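Local coordinates for protein putative Zn-dependent Alcohol Dehydrogenase (PDB 3IV6) that binds S-adenosylmethionine in a Rossmann-like alpha/beta domain and is probably a methyltransferase rather than an alcohol dehydrogenase, at residues A29-D33 and R34-I38; N116-L119 and I120-F123; T56-L59 and I60-A63. All blocks are in the same frame, centred on the assembly; numbering follows the deposited sequence.

Contact 1 of 3, residues A29-D33 and R34-I38; sequences ARPSD and RENDI. With SAM (S-adenosylmethionine), chain E.
A capping box starts helix 33-39, with S32 as its N-cap and E35 reaching back from the first turn. The carboxylate oxygen E35 OE1 accepts from S32 N at 3.0 Å, approached on its anti side and 27° out of the carboxylate plane. In return, S32 OG accepts a weak bond from E35 N at 3.3 Å. With CG beside its own backbone N (chi1 -69°) and the chain extended beyond it, E35 brings OE1 back to S32 N. Its other oxygen, OE2, accepts from the backbone N atoms of D247 and A248, while S32 OG also pairs with D247 OD1, so the cap is tied to that loop. Just upstream, P31 crosses N36 at about a right angle, P31 CB 3.3 Å from N36 OD1. Two waters stitch the same turn: one donates to R30 O and E35 OE1, another to P31 O and N36 OD1. Behind the cap N36 N bonds to S32 O, 2.9 Å, the opening i to i+4 bond of the helix. At the loop's far end A29 O comes within 3.0 Å of SAM OXT: a capped helix start leading out of a cofactor-pocket loop.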
# COMPACT_ATOMS: atom_id res chain seq x y z
N ALA A 29 -2.82 2.55 11.48
CA ALA A 29 -2.65 2.63 10.04
C ALA A 29 -1.43 1.81 9.64
O ALA A 29 -1.10 1.70 8.46
CB ALA A 29 -2.54 4.10 9.60
N ARG A 30 -0.74 1.26 10.63
CA ARG A 30 0.34 0.32 10.36
C ARG A 30 0.03 -1.01 11.03
O ARG A 30 -0.82 -1.07 11.91
CB ARG A 30 1.66 0.85 10.88
CG ARG A 30 1.69 1.10 12.33
CD ARG A 30 3.13 1.11 12.79
NE ARG A 30 3.32 1.61 14.15
CZ ARG A 30 3.18 2.89 14.50
NH1 ARG A 30 2.83 3.79 13.58
NH2 ARG A 30 3.38 3.26 15.78
N PRO A 31 0.72 -2.08 10.62
CA PRO A 31 0.43 -3.33 11.33
C PRO A 31 0.80 -3.26 12.80
O PRO A 31 1.77 -2.63 13.15
CB PRO A 31 1.27 -4.38 10.59
CG PRO A 31 1.62 -3.72 9.27
CD PRO A 31 1.66 -2.27 9.50
N SER A 32 0.01 -3.88 13.66
CA SER A 32 0.42 -4.14 15.06
C SER A 32 1.58 -5.17 15.20
O SER A 32 2.02 -5.80 14.22
CB SER A 32 -0.78 -4.66 15.81
OG SER A 32 -1.18 -5.86 15.19
N ASP A 33 2.06 -5.37 16.42
CA ASP A 33 3.04 -6.44 16.63
C ASP A 33 2.51 -7.80 16.10
O ASP A 33 3.16 -8.44 15.27
CB ASP A 33 3.46 -6.56 18.10
CG ASP A 33 4.25 -5.36 18.61
OD1 ASP A 33 4.59 -4.44 17.81
OD2 ASP A 33 4.52 -5.34 19.83
N ARG A 34 1.32 -8.19 16.54
CA ARG A 34 0.76 -9.45 16.13
C ARG A 34 0.73 -9.62 14.62
O ARG A 34 0.99 -10.74 14.08
CB ARG A 34 -0.66 -9.57 16.65
CG ARG A 34 -0.87 -10.79 17.47
CD ARG A 34 -0.30 -10.57 18.90
NE ARG A 34 0.53 -11.69 19.27
CZ ARG A 34 0.91 -11.95 20.50
NH1 ARG A 34 1.69 -12.99 20.74
NH2 ARG A 34 0.51 -11.16 21.49
N GLU A 35 0.36 -8.52 13.96
CA GLU A 35 0.18 -8.53 12.52
C GLU A 35 1.51 -8.59 11.75
O GLU A 35 1.60 -9.25 10.72
CB GLU A 35 -0.65 -7.33 12.10
CG GLU A 35 -2.07 -7.45 12.56
CD GLU A 35 -2.90 -6.23 12.28
OE1 GLU A 35 -2.35 -5.10 12.19
OE2 GLU A 35 -4.12 -6.41 12.18
N ASN A 36 2.54 -7.90 12.27
CA ASN A 36 3.89 -8.08 11.76
C ASN A 36 4.24 -9.57 11.74
O ASN A 36 4.69 -10.10 10.73
CB ASN A 36 4.90 -7.31 12.61
CG ASN A 36 4.84 -5.80 12.39
OD1 ASN A 36 4.27 -5.32 11.42
ND2 ASN A 36 5.45 -5.06 13.28
N ASP A 37 3.98 -10.24 12.86
CA ASP A 37 4.16 -11.68 12.98
C ASP A 37 3.39 -12.52 11.95
O ASP A 37 3.93 -13.46 11.36
CB ASP A 37 3.86 -12.10 14.41
CG ASP A 37 4.86 -11.55 15.40
OD1 ASP A 37 5.86 -10.93 14.94
OD2 ASP A 37 4.66 -11.72 16.63
N ILE A 38 2.12 -12.21 11.72
CA ILE A 38 1.35 -12.94 10.73
C ILE A 38 1.89 -12.77 9.31
O ILE A 38 1.85 -13.70 8.50
CB ILE A 38 -0.12 -12.51 10.80
CG1 ILE A 38 -0.73 -12.97 12.11
CG2 ILE A 38 -0.91 -13.02 9.59
CD1 ILE A 38 -2.00 -12.21 12.49
N SAM E . 1.80 3.09 4.83
CA SAM E . 0.86 2.11 5.36
C SAM E . 1.58 1.06 6.18
O SAM E . 2.81 1.05 6.34
OXT SAM E . 0.88 0.23 6.70
CB SAM E . 0.01 1.50 4.26
CG SAM E . 0.08 2.20 2.89
SD SAM E . 1.50 1.79 1.83
CE SAM E . 2.53 0.74 2.88
C5' SAM E . 2.37 3.39 1.66
C4' SAM E . 3.86 3.38 1.34
O4' SAM E . 4.08 2.81 0.06
C3' SAM E . 4.47 4.77 1.27
O3' SAM E . 5.77 4.67 1.79
C2' SAM E . 4.59 5.05 -0.22
O2' SAM E . 5.73 5.83 -0.51
C1' SAM E . 4.74 3.67 -0.83
N9 SAM E . 4.09 3.59 -2.15
C8 SAM E . 2.84 4.04 -2.47
N7 SAM E . 2.62 3.81 -3.79
C5 SAM E . 3.72 3.22 -4.33
C6 SAM E . 4.01 2.78 -5.64
N6 SAM E . 3.16 2.89 -6.65
N1 SAM E . 5.25 2.22 -5.87
C2 SAM E . 6.16 2.13 -4.83
N3 SAM E . 5.88 2.55 -3.55
C4 SAM E . 4.66 3.09 -3.30
O HOH W 1 -3.13 -2.25 12.78
O HOH W 2 4.27 -2.42 11.79
O HOH W 3 6.47 -5.89 15.63

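Contact 2 of 3, residues N116-L119 and I120-F123; sequences NDRL and INRF. With SAM (S-adenosylmethionine), chain E.
L119 meets F123 where strand 113-117 ends and the chain turns through a short 3-10 segment, and this is the tight side of the contact. L119 CG lies 3.7 Å from F123 CZ, and the carbonyl oxygen L119 O sits 3.6 Å above the ring, over its centre. That oxygen also accepts from R122 N at 3.0 Å, with the donor 60° out of the carbonyl plane, as the tight turn imposes. L119 swings CG opposite its backbone N (chi1 165°), which carries CD1 to 3.6 Å from SAM C8; F123 presents its edge to the ligand's amino group, CE1 to N6 3.6 Å. Leucine and phenylalanine thus form an apolar border to the adenine.

The polar side is looser, although it too is buried. R118 and N121 approach with guanidinium and amide planes 87° apart, and N121 OD1 stays 3.6 Å from R118 CG while accepting from K149 N. R118 turns back to D117 instead: its NE bonds to OD1 at 3.3 Å in a salt bridge, nearly in the guanidinium plane, and its NH1 donates to A28 O. A water links the strand end to the turn, accepting from I120 N and more weakly from N116 ND2. R122 leaves the turn for Y153 and E214.

Around this turn, helix 125-139 packs on L119 and F123 through M135, A128 and A131, strand 143-149 lies against I120 and N121, and I52 of strand 48-52 touches N116 and L119.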
# COMPACT_ATOMS: atom_id res chain seq x y z
N ASN A 116 3.29 -6.49 1.50
CA ASN A 116 2.89 -5.10 1.71
C ASN A 116 1.60 -4.96 2.50
O ASN A 116 0.70 -5.82 2.40
CB ASN A 116 2.82 -4.33 0.39
CG ASN A 116 1.98 -5.04 -0.68
OD1 ASN A 116 2.51 -5.78 -1.51
ND2 ASN A 116 0.68 -4.79 -0.68
N ASP A 117 1.53 -3.91 3.32
CA ASP A 117 0.37 -3.66 4.17
C ASP A 117 -0.47 -2.49 3.69
O ASP A 117 -0.08 -1.34 3.88
CB ASP A 117 0.79 -3.40 5.61
CG ASP A 117 -0.42 -3.18 6.54
OD1 ASP A 117 -1.47 -3.85 6.37
OD2 ASP A 117 -0.31 -2.36 7.47
N ARG A 118 -1.62 -2.78 3.09
CA ARG A 118 -2.60 -1.76 2.71
C ARG A 118 -2.08 -0.79 1.63
O ARG A 118 -2.51 0.37 1.54
CB ARG A 118 -3.11 -1.04 3.95
CG ARG A 118 -4.15 -1.85 4.70
CD ARG A 118 -4.52 -1.24 6.06
NE ARG A 118 -3.57 -1.48 7.14
CZ ARG A 118 -3.67 -0.94 8.36
NH1 ARG A 118 -4.69 -0.13 8.61
NH2 ARG A 118 -2.78 -1.17 9.33
N LEU A 119 -1.19 -1.30 0.80
CA LEU A 119 -0.60 -0.54 -0.29
C LEU A 119 -1.58 -0.46 -1.46
O LEU A 119 -1.60 0.49 -2.21
CB LEU A 119 0.66 -1.25 -0.74
CG LEU A 119 1.23 -0.81 -2.07
CD1 LEU A 119 1.65 0.66 -1.97
CD2 LEU A 119 2.37 -1.71 -2.47
N ILE A 120 -2.40 -1.48 -1.59
CA ILE A 120 -3.35 -1.58 -2.67
C ILE A 120 -4.42 -0.51 -2.51
O ILE A 120 -5.07 -0.11 -3.46
CB ILE A 120 -3.94 -3.03 -2.75
CG1 ILE A 120 -2.98 -3.98 -3.46
CG2 ILE A 120 -5.28 -3.07 -3.52
CD1 ILE A 120 -3.15 -5.38 -2.98
N ASN A 121 -4.58 -0.03 -1.28
CA ASN A 121 -5.59 0.96 -0.98
C ASN A 121 -5.13 2.32 -1.55
O ASN A 121 -5.92 3.25 -1.72
CB ASN A 121 -5.80 1.03 0.53
CG ASN A 121 -6.64 -0.13 1.07
OD1 ASN A 121 -6.13 -1.04 1.75
ND2 ASN A 121 -7.93 -0.10 0.79
N ARG A 122 -3.83 2.42 -1.85
CA ARG A 122 -3.25 3.60 -2.43
C ARG A 122 -3.34 3.60 -3.94
O ARG A 122 -2.74 4.47 -4.59
CB ARG A 122 -1.79 3.77 -2.01
CG ARG A 122 -1.58 4.07 -0.51
CD ARG A 122 -2.74 4.93 0.04
NE ARG A 122 -3.22 4.34 1.28
CZ ARG A 122 -4.49 4.19 1.62
NH1 ARG A 122 -5.46 4.58 0.82
NH2 ARG A 122 -4.79 3.63 2.77
N PHE A 123 -4.09 2.64 -4.49
CA PHE A 123 -4.28 2.54 -5.93
C PHE A 123 -5.70 2.74 -6.43
O PHE A 123 -6.69 2.58 -5.70
CB PHE A 123 -3.78 1.19 -6.47
CG PHE A 123 -2.34 0.86 -6.12
CD1 PHE A 123 -1.35 1.86 -6.16
CD2 PHE A 123 -1.98 -0.44 -5.78
CE1 PHE A 123 -0.05 1.59 -5.83
CE2 PHE A 123 -0.65 -0.74 -5.47
CZ PHE A 123 0.33 0.31 -5.48
N SAM E . 1.80 3.09 4.83
CA SAM E . 0.86 2.11 5.36
C SAM E . 1.58 1.06 6.18
O SAM E . 2.81 1.05 6.34
OXT SAM E . 0.88 0.23 6.70
CB SAM E . 0.01 1.50 4.26
CG SAM E . 0.08 2.20 2.89
SD SAM E . 1.50 1.79 1.83
CE SAM E . 2.53 0.74 2.88
C5' SAM E . 2.37 3.39 1.66
C4' SAM E . 3.86 3.38 1.34
O4' SAM E . 4.08 2.81 0.06
C3' SAM E . 4.47 4.77 1.27
O3' SAM E . 5.77 4.67 1.79
C2' SAM E . 4.59 5.05 -0.22
O2' SAM E . 5.73 5.83 -0.51
C1' SAM E . 4.74 3.67 -0.83
N9 SAM E . 4.09 3.59 -2.15
C8 SAM E . 2.84 4.04 -2.47
N7 SAM E . 2.62 3.81 -3.79
C5 SAM E . 3.72 3.22 -4.33
C6 SAM E . 4.01 2.78 -5.64
N6 SAM E . 3.16 2.89 -6.65
N1 SAM E . 5.25 2.22 -5.87
C2 SAM E . 6.16 2.13 -4.83
N3 SAM E . 5.88 2.55 -3.55
C4 SAM E . 4.66 3.09 -3.30
O HOH W 4 -1.56 -4.00 0.18

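Contact 3 of 3, residues T56-L59 and I60-A63; sequences TRFL and IEKA. With SAM (S-adenosylmethionine), chain E.
R57 and E61, one helical turn apart, run side by side and point the same way, joined by a salt bridge. R57 NE donates to E61 OE1 at 2.8 Å, meeting the oxygen nearly along its C-O axis but tilted 21° from the guanidinium plane; R57 NH2 adds a weak bond to the same oxygen. Both chains leave opposite their backbone N (R57 chi1 178°, E61 chi1 -173°), and a bend at chi2 brings the arginine head over to the extended glutamate. The F58 ring stands beside them, with R57 CD 3.3 Å above one face, offset toward the rim. The backbone ties the pair too, E61 N donating to R57 O at 3.2 Å; I60 N to T56 O at 3.0 Å opens the helix, and K62 and A63 follow with bonds to F58 and L59. I60 lays its CG1-CD1 branch beside T56 O and packs against V72 of strand 69-74, as A63 does on V70. At the helix start, T56 OG1 lies 3.0 Å from SAM O, its proton possibly shared with G53 O. A helix whose leading end faces the cofactor's carboxylate belongs to the beta-alpha-beta unit 48-52, 57-65, 69-74 of a Rossmann-like SAM-binding fold.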
# COMPACT_ATOMS: atom_id res chain seq x y z
N THR A 56 6.53 1.09 6.15
CA THR A 56 6.27 0.00 7.11
C THR A 56 7.54 -0.39 7.88
O THR A 56 8.03 -1.54 7.82
CB THR A 56 5.64 -1.25 6.44
OG1 THR A 56 4.90 -0.84 5.29
CG2 THR A 56 4.69 -1.93 7.39
N ARG A 57 8.01 0.58 8.66
CA ARG A 57 9.29 0.49 9.33
C ARG A 57 9.43 -0.64 10.36
O ARG A 57 10.52 -1.17 10.52
CB ARG A 57 9.64 1.84 9.96
CG ARG A 57 10.94 1.82 10.71
CD ARG A 57 10.69 1.76 12.18
NE ARG A 57 11.92 1.50 12.90
CZ ARG A 57 12.59 2.40 13.62
NH1 ARG A 57 12.14 3.64 13.76
NH2 ARG A 57 13.72 2.03 14.22
N PHE A 58 8.34 -0.99 11.05
CA PHE A 58 8.44 -1.99 12.11
C PHE A 58 8.30 -3.40 11.56
O PHE A 58 8.97 -4.32 12.03
CB PHE A 58 7.48 -1.69 13.28
CG PHE A 58 7.70 -0.33 13.88
CD1 PHE A 58 8.90 -0.03 14.51
CD2 PHE A 58 6.76 0.68 13.73
CE1 PHE A 58 9.13 1.23 15.03
CE2 PHE A 58 6.99 1.94 14.24
CZ PHE A 58 8.18 2.21 14.88
N LEU A 59 7.47 -3.56 10.54
CA LEU A 59 7.43 -4.79 9.77
C LEU A 59 8.80 -5.10 9.16
O LEU A 59 9.29 -6.21 9.23
CB LEU A 59 6.39 -4.72 8.67
CG LEU A 59 6.50 -5.93 7.76
CD1 LEU A 59 6.25 -7.22 8.57
CD2 LEU A 59 5.48 -5.82 6.69
N ILE A 60 9.43 -4.10 8.57
CA ILE A 60 10.72 -4.34 7.97
C ILE A 60 11.72 -4.76 9.03
O ILE A 60 12.56 -5.63 8.80
CB ILE A 60 11.17 -3.10 7.17
CG1 ILE A 60 10.30 -2.96 5.90
CG2 ILE A 60 12.66 -3.13 6.86
CD1 ILE A 60 9.98 -1.47 5.47
N GLU A 61 11.61 -4.18 10.22
CA GLU A 61 12.60 -4.42 11.28
C GLU A 61 12.46 -5.83 11.90
O GLU A 61 13.46 -6.44 12.27
CB GLU A 61 12.49 -3.32 12.33
CG GLU A 61 13.54 -3.31 13.41
CD GLU A 61 13.45 -2.03 14.25
OE1 GLU A 61 12.76 -1.06 13.80
OE2 GLU A 61 14.07 -1.98 15.34
N LYS A 62 11.23 -6.35 12.00
CA LYS A 62 11.01 -7.73 12.42
C LYS A 62 11.50 -8.73 11.37
O LYS A 62 12.01 -9.80 11.71
CB LYS A 62 9.55 -8.00 12.77
CG LYS A 62 9.09 -7.35 14.07
CD LYS A 62 10.06 -7.54 15.22
CE LYS A 62 9.40 -7.12 16.55
NZ LYS A 62 9.96 -7.76 17.78
N ALA A 63 11.35 -8.37 10.10
CA ALA A 63 11.88 -9.16 9.00
C ALA A 63 13.37 -9.33 9.12
O ALA A 63 13.87 -10.44 8.92
CB ALA A 63 11.60 -8.50 7.71
N SAM E . 1.80 3.09 4.83
CA SAM E . 0.86 2.11 5.36
C SAM E . 1.58 1.06 6.18
O SAM E . 2.81 1.05 6.34
OXT SAM E . 0.88 0.23 6.70
CB SAM E . 0.01 1.50 4.26
CG SAM E . 0.08 2.20 2.89
SD SAM E . 1.50 1.79 1.83
CE SAM E . 2.53 0.74 2.88
C5' SAM E . 2.37 3.39 1.66
C4' SAM E . 3.86 3.38 1.34
O4' SAM E . 4.08 2.81 0.06
C3' SAM E . 4.47 4.77 1.27
O3' SAM E . 5.77 4.67 1.79
C2' SAM E . 4.59 5.05 -0.22
O2' SAM E . 5.73 5.83 -0.51
C1' SAM E . 4.74 3.67 -0.83
N9 SAM E . 4.09 3.59 -2.15
C8 SAM E . 2.84 4.04 -2.47
N7 SAM E . 2.62 3.81 -3.79
C5 SAM E . 3.72 3.22 -4.33
C6 SAM E . 4.01 2.78 -5.64
N6 SAM E . 3.16 2.89 -6.65
N1 SAM E . 5.25 2.22 -5.87
C2 SAM E . 6.16 2.13 -4.83
N3 SAM E . 5.88 2.55 -3.55
C4 SAM E . 4.66 3.09 -3.30

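All three contacts border the bound SAM. Contacts 1 and 3 flank its methionine carboxylate, through A29 and T56, while contact 2 reaches along the ligand to the adenine. Contacts 1 and 3 are neighbours, their centres about 9 Å apart: N36 OD1 lies 3.5 Å from L59 CB, R30 NE is 3.6 Å from F58 CD2, and P31 CD is 3.7 Å from T56 CG2. Contact 1 also touches contact 2, where R30 O lies 3.2 Å from R118 NH2. Contacts 2 and 3 do not meet, their nearest atoms about 5 Å apart. S55, D74, D98 and I99 supply further hydrogen bonds to the ligand.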